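TT1561 protein (Thermus thermophilus, PDB 1UF3) is of unknown function but binds calcium and belongs to the calcineurin-like metallophosphoesterase superfamily, so it is probably a metal-dependent phosphoesterase. Local coordinates at residues P14-V25 with A54-A62. Residues are numbered along the deposited sequence; the frame is centred on the assembly and turned at random.
Sequences PMGDLEALEKFV and AFFRILSEA
Over one face of the Phe55 ring sits the CD2 methyl of Leu21, 3.5 Å from the ring centroid and 17° off the normal, a CH-pi contact displaced toward the CD1–CE1 side. Pro14 reaches the rim near the ring plane, its CG 3.7 Å from Phe55 CE1, while Phe56 CD2 lies in plane at the edge. Leu18 comes in obliquely, CD2 4.1 Å from Phe55 CD1. Phe55 chi1 is -177°, which carries the ring off its own helix toward Leu21 and Pro14. Helix 18-25 and the 54-59 part of helix 49-59 run nearly parallel, 18° apart, and both cover strand 35-39, whose Leu38 touches Leu21 and Phe55: neighbouring helices on one side of the parallel part of a metallophosphoesterase alpha/beta sheet. Ile58 is the knob in a hole formed by Leu18, Leu21, Glu22 and Val25; its CG2 meets Leu21 CG at 3.7 Å, and its CD1 lies 4.0 Å from Leu18 CB. Farther along, both Val25 methyls reach Ile58 O; CG2 also lies 3.9 Å from Leu59 CA, CG1 4.0 Å from Ala62 CB. Asp17 is the N-cap of helix 18-25, its OD1 accepting from Ala20 N at 3.2 Å, the donor above the carboxylate plane.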
ATOM      1  N   PRO A  14      -8.976   2.263  31.870  1.00 25.87           N
ATOM      2  CA  PRO A  14      -7.846   3.204  31.915  1.00 25.47           C
ATOM      3  C   PRO A  14      -7.960   4.251  33.059  1.00 25.94           C
ATOM      4  O   PRO A  14      -6.965   4.856  33.461  1.00 27.14           O
ATOM      5  CB  PRO A  14      -7.877   3.851  30.526  1.00 24.86           C
ATOM      6  CG  PRO A  14      -9.347   3.764  30.135  1.00 23.92           C
ATOM      7  CD  PRO A  14      -9.697   2.362  30.588  1.00 26.81           C
HETATM    8  N   MSE A  15      -9.173   4.452  33.561  1.00 25.63           N
HETATM    9  CA  MSE A  15      -9.450   5.388  34.649  1.00 28.88           C
HETATM   10  C   MSE A  15      -8.831   6.790  34.523  1.00 30.29           C
HETATM   11  O   MSE A  15      -8.199   7.290  35.463  1.00 29.53           O
HETATM   12  CB  MSE A  15      -9.036   4.765  36.000  1.00 30.07           C
HETATM   13  CG  MSE A  15      -9.989   3.707  36.560  1.00 29.82           C
HETATM   14 SE   MSE A  15     -11.624   4.387  37.285  1.00 35.50          SE
HETATM   15  CE  MSE A  15     -10.891   5.065  38.965  1.00 35.74           C
ATOM     16  N   GLY A  16      -9.011   7.421  33.364  1.00 30.75           N
ATOM     17  CA  GLY A  16      -8.499   8.768  33.165  1.00 29.33           C
ATOM     18  C   GLY A  16      -7.008   8.946  32.980  1.00 30.21           C
ATOM     19  O   GLY A  16      -6.534  10.080  32.865  1.00 28.51           O
ATOM     20  N   ASP A  17      -6.261   7.846  32.936  1.00 30.06           N
ATOM     21  CA  ASP A  17      -4.813   7.928  32.744  1.00 28.84           C
ATOM     22  C   ASP A  17      -4.513   8.235  31.272  1.00 30.54           C
ATOM     23  O   ASP A  17      -4.333   7.323  30.456  1.00 28.51           O
ATOM     24  CB  ASP A  17      -4.161   6.607  33.131  1.00 28.02           C
ATOM     25  CG  ASP A  17      -2.675   6.730  33.304  1.00 30.32           C
ATOM     26  OD1 ASP A  17      -2.102   7.684  32.746  1.00 31.10           O
ATOM     27  OD2 ASP A  17      -2.072   5.874  33.989  1.00 29.66           O
ATOM     28  N   LEU A  18      -4.443   9.521  30.942  1.00 31.89           N
ATOM     29  CA  LEU A  18      -4.193   9.954  29.572  1.00 32.71           C
ATOM     30  C   LEU A  18      -2.794   9.664  29.053  1.00 34.55           C
ATOM     31  O   LEU A  18      -2.590   9.511  27.839  1.00 34.42           O
ATOM     32  CB  LEU A  18      -4.472  11.453  29.439  1.00 31.08           C
ATOM     33  CG  LEU A  18      -5.894  11.836  29.833  1.00 31.81           C
ATOM     34  CD1 LEU A  18      -6.069  13.324  29.704  1.00 31.03           C
ATOM     35  CD2 LEU A  18      -6.891  11.099  28.955  1.00 32.35           C
ATOM     36  N   GLU A  19      -1.816   9.609  29.947  1.00 33.95           N
ATOM     37  CA  GLU A  19      -0.466   9.338  29.487  1.00 34.31           C
ATOM     38  C   GLU A  19      -0.398   7.892  29.026  1.00 30.87           C
ATOM     39  O   GLU A  19       0.233   7.579  28.024  1.00 31.26           O
ATOM     40  CB  GLU A  19       0.564   9.606  30.596  1.00 38.28           C
ATOM     41  CG  GLU A  19       0.642  11.068  31.025  1.00 46.04           C
ATOM     42  CD  GLU A  19       0.916  12.032  29.865  1.00 50.66           C
ATOM     43  OE1 GLU A  19       1.999  11.942  29.241  1.00 53.75           O
ATOM     44  OE2 GLU A  19       0.044  12.889  29.579  1.00 53.29           O
ATOM     45  N   ALA A  20      -1.050   7.010  29.768  1.00 29.24           N
ATOM     46  CA  ALA A  20      -1.077   5.602  29.415  1.00 28.08           C
ATOM     47  C   ALA A  20      -1.892   5.418  28.117  1.00 27.10           C
ATOM     48  O   ALA A  20      -1.479   4.689  27.210  1.00 26.99           O
ATOM     49  CB  ALA A  20      -1.693   4.796  30.554  1.00 26.65           C
ATOM     50  N   LEU A  21      -3.043   6.081  28.035  1.00 27.29           N
ATOM     51  CA  LEU A  21      -3.893   6.001  26.847  1.00 27.85           C
ATOM     52  C   LEU A  21      -3.097   6.405  25.618  1.00 29.98           C
ATOM     53  O   LEU A  21      -3.155   5.742  24.576  1.00 29.20           O
ATOM     54  CB  LEU A  21      -5.097   6.924  26.980  1.00 26.64           C
ATOM     55  CG  LEU A  21      -6.077   6.896  25.806  1.00 24.41           C
ATOM     56  CD1 LEU A  21      -6.673   5.514  25.688  1.00 25.74           C
ATOM     57  CD2 LEU A  21      -7.180   7.917  26.025  1.00 23.16           C
ATOM     58  N   GLU A  22      -2.336   7.487  25.737  1.00 30.42           N
ATOM     59  CA  GLU A  22      -1.552   7.939  24.609  1.00 32.01           C
ATOM     60  C   GLU A  22      -0.475   6.939  24.200  1.00 32.67           C
ATOM     61  O   GLU A  22      -0.214   6.761  23.003  1.00 28.55           O
ATOM     62  CB  GLU A  22      -0.896   9.283  24.888  1.00 35.69           C
ATOM     63  CG  GLU A  22      -0.217   9.808  23.641  1.00 41.06           C
ATOM     64  CD  GLU A  22       0.491  11.115  23.847  1.00 46.25           C
ATOM     65  OE1 GLU A  22      -0.174  12.082  24.289  1.00 48.24           O
ATOM     66  OE2 GLU A  22       1.713  11.174  23.556  1.00 48.20           O
ATOM     67  N   LYS A  23       0.169   6.305  25.184  1.00 31.81           N
ATOM     68  CA  LYS A  23       1.203   5.317  24.872  1.00 31.40           C
ATOM     69  C   LYS A  23       0.508   4.124  24.208  1.00 28.90           C
ATOM     70  O   LYS A  23       1.024   3.534  23.259  1.00 27.88           O
ATOM     71  CB  LYS A  23       1.921   4.848  26.147  1.00 34.86           C
ATOM     72  CG  LYS A  23       2.797   5.909  26.834  1.00 38.28           C
ATOM     73  CD  LYS A  23       3.245   5.412  28.217  1.00 41.95           C
ATOM     74  CE  LYS A  23       4.193   6.377  28.925  1.00 43.85           C
ATOM     75  NZ  LYS A  23       5.589   6.315  28.407  1.00 44.98           N
ATOM     76  N   PHE A  24      -0.672   3.794  24.722  1.00 26.72           N
ATOM     77  CA  PHE A  24      -1.484   2.688  24.215  1.00 26.82           C
ATOM     78  C   PHE A  24      -1.803   2.925  22.735  1.00 26.98           C
ATOM     79  O   PHE A  24      -1.608   2.049  21.898  1.00 25.93           O
ATOM     80  CB  PHE A  24      -2.784   2.584  25.021  1.00 24.30           C
ATOM     81  CG  PHE A  24      -3.752   1.544  24.503  1.00 23.72           C
ATOM     82  CD1 PHE A  24      -3.484   0.185  24.643  1.00 22.20           C
ATOM     83  CD2 PHE A  24      -4.921   1.931  23.853  1.00 23.39           C
ATOM     84  CE1 PHE A  24      -4.367  -0.788  24.141  1.00 23.93           C
ATOM     85  CE2 PHE A  24      -5.819   0.970  23.343  1.00 25.00           C
ATOM     86  CZ  PHE A  24      -5.536  -0.396  23.489  1.00 22.85           C
ATOM     87  N   VAL A  25      -2.285   4.124  22.431  1.00 26.70           N
ATOM     88  CA  VAL A  25      -2.625   4.501  21.060  1.00 27.07           C
ATOM     89  C   VAL A  25      -1.404   4.443  20.147  1.00 29.21           C
ATOM     90  O   VAL A  25      -1.505   3.974  19.007  1.00 30.24           O
ATOM     91  CB  VAL A  25      -3.257   5.914  21.030  1.00 25.06           C
ATOM     92  CG1 VAL A  25      -3.350   6.439  19.607  1.00 25.03           C
ATOM     93  CG2 VAL A  25      -4.635   5.850  21.657  1.00 22.80           C
ATOM     94  N   ALA A  54     -10.962  15.161  26.178  1.00 24.97           N
ATOM     95  CA  ALA A  54      -9.511  15.017  26.043  1.00 23.66           C
ATOM     96  C   ALA A  54      -9.146  13.553  25.759  1.00 23.86           C
ATOM     97  O   ALA A  54      -8.257  13.269  24.960  1.00 19.95           O
ATOM     98  CB  ALA A  54      -8.807  15.510  27.319  1.00 26.90           C
ATOM     99  N   PHE A  55      -9.842  12.644  26.444  1.00 25.05           N
ATOM    100  CA  PHE A  55      -9.668  11.192  26.296  1.00 25.71           C
ATOM    101  C   PHE A  55      -9.910  10.796  24.807  1.00 24.12           C
ATOM    102  O   PHE A  55      -9.074  10.181  24.170  1.00 22.69           O
ATOM    103  CB  PHE A  55     -10.688  10.480  27.196  1.00 24.30           C
ATOM    104  CG  PHE A  55     -10.565   8.987  27.199  1.00 27.78           C
ATOM    105  CD1 PHE A  55      -9.786   8.343  28.163  1.00 28.69           C
ATOM    106  CD2 PHE A  55     -11.233   8.214  26.243  1.00 27.94           C
ATOM    107  CE1 PHE A  55      -9.672   6.940  28.181  1.00 29.70           C
ATOM    108  CE2 PHE A  55     -11.127   6.818  26.248  1.00 29.33           C
ATOM    109  CZ  PHE A  55     -10.344   6.179  27.220  1.00 29.97           C
ATOM    110  N   PHE A  56     -11.068  11.167  24.274  1.00 25.38           N
ATOM    111  CA  PHE A  56     -11.414  10.868  22.881  1.00 25.00           C
ATOM    112  C   PHE A  56     -10.504  11.525  21.844  1.00 26.38           C
ATOM    113  O   PHE A  56     -10.224  10.951  20.784  1.00 28.14           O
ATOM    114  CB  PHE A  56     -12.869  11.240  22.650  1.00 23.89           C
ATOM    115  CG  PHE A  56     -13.824  10.299  23.312  1.00 21.81           C
ATOM    116  CD1 PHE A  56     -14.939  10.767  23.973  1.00 19.06           C
ATOM    117  CD2 PHE A  56     -13.600   8.919  23.264  1.00 22.36           C
ATOM    118  CE1 PHE A  56     -15.829   9.891  24.584  1.00 20.04           C
ATOM    119  CE2 PHE A  56     -14.489   8.038  23.871  1.00 18.97           C
ATOM    120  CZ  PHE A  56     -15.604   8.528  24.533  1.00 20.50           C
ATOM    121  N   ARG A  57     -10.007  12.717  22.150  1.00 27.83           N
ATOM    122  CA  ARG A  57      -9.105  13.398  21.227  1.00 28.78           C
ATOM    123  C   ARG A  57      -7.835  12.561  21.054  1.00 27.13           C
ATOM    124  O   ARG A  57      -7.312  12.407  19.942  1.00 25.36           O
ATOM    125  CB  ARG A  57      -8.750  14.781  21.775  1.00 33.35           C
ATOM    126  CG  ARG A  57      -7.869  15.584  20.856  1.00 40.23           C
ATOM    127  CD  ARG A  57      -8.590  16.819  20.334  1.00 46.73           C
ATOM    128  NE  ARG A  57      -7.844  17.423  19.227  1.00 52.05           N
ATOM    129  CZ  ARG A  57      -8.264  18.456  18.503  1.00 53.69           C
ATOM    130  NH1 ARG A  57      -9.439  19.024  18.760  1.00 53.53           N
ATOM    131  NH2 ARG A  57      -7.510  18.912  17.509  1.00 54.66           N
ATOM    132  N   ILE A  58      -7.338  12.031  22.167  1.00 25.01           N
ATOM    133  CA  ILE A  58      -6.139  11.199  22.159  1.00 23.33           C
ATOM    134  C   ILE A  58      -6.424   9.863  21.463  1.00 22.19           C
ATOM    135  O   ILE A  58      -5.625   9.411  20.663  1.00 23.18           O
ATOM    136  CB  ILE A  58      -5.631  10.948  23.621  1.00 24.65           C
ATOM    137  CG1 ILE A  58      -4.789  12.147  24.067  1.00 25.66           C
ATOM    138  CG2 ILE A  58      -4.819   9.639  23.715  1.00 21.43           C
ATOM    139  CD1 ILE A  58      -4.634  12.266  25.573  1.00 29.15           C
ATOM    140  N   LEU A  59      -7.571   9.256  21.751  1.00 21.71           N
ATOM    141  CA  LEU A  59      -7.920   7.974  21.127  1.00 25.23           C
ATOM    142  C   LEU A  59      -8.101   8.123  19.619  1.00 25.93           C
ATOM    143  O   LEU A  59      -7.743   7.228  18.852  1.00 25.27           O
ATOM    144  CB  LEU A  59      -9.204   7.431  21.724  1.00 26.07           C
ATOM    145  CG  LEU A  59      -9.425   5.922  21.852  1.00 28.15           C
ATOM    146  CD1 LEU A  59     -10.915   5.693  21.908  1.00 27.06           C
ATOM    147  CD2 LEU A  59      -8.812   5.147  20.719  1.00 30.73           C
ATOM    148  N   SER A  60      -8.638   9.276  19.210  1.00 26.10           N
ATOM    149  CA  SER A  60      -8.892   9.579  17.796  1.00 26.35           C
ATOM    150  C   SER A  60      -7.634   9.591  16.930  1.00 26.02           C
ATOM    151  O   SER A  60      -7.718   9.446  15.708  1.00 27.00           O
ATOM    152  CB  SER A  60      -9.618  10.931  17.662  1.00 23.64           C
ATOM    153  OG  SER A  60      -8.692  12.014  17.767  1.00 23.60           O
ATOM    154  N   GLU A  61      -6.467   9.752  17.549  1.00 25.52           N
ATOM    155  CA  GLU A  61      -5.208   9.769  16.804  1.00 26.49           C
ATOM    156  C   GLU A  61      -4.871   8.425  16.131  1.00 24.96           C
ATOM    157  O   GLU A  61      -4.099   8.370  15.167  1.00 22.34           O
ATOM    158  CB  GLU A  61      -4.057  10.153  17.739  1.00 32.03           C
ATOM    159  CG  GLU A  61      -4.206  11.542  18.368  1.00 38.34           C
ATOM    160  CD  GLU A  61      -3.417  12.601  17.630  1.00 44.07           C
ATOM    161  OE1 GLU A  61      -3.474  12.621  16.376  1.00 47.64           O
ATOM    162  OE2 GLU A  61      -2.746  13.417  18.304  1.00 46.51           O
ATOM    163  N   ALA A  62      -5.430   7.346  16.663  1.00 22.60           N
ATOM    164  CA  ALA A  62      -5.198   6.009  16.121  1.00 21.80           C
ATOM    165  C   ALA A  62      -5.555   5.859  14.638  1.00 21.39           C
ATOM    166  O   ALA A  62      -4.834   5.197  13.893  1.00 22.49           O
ATOM    167  CB  ALA A  62      -5.995   4.998  16.918  1.00 17.31           C
TER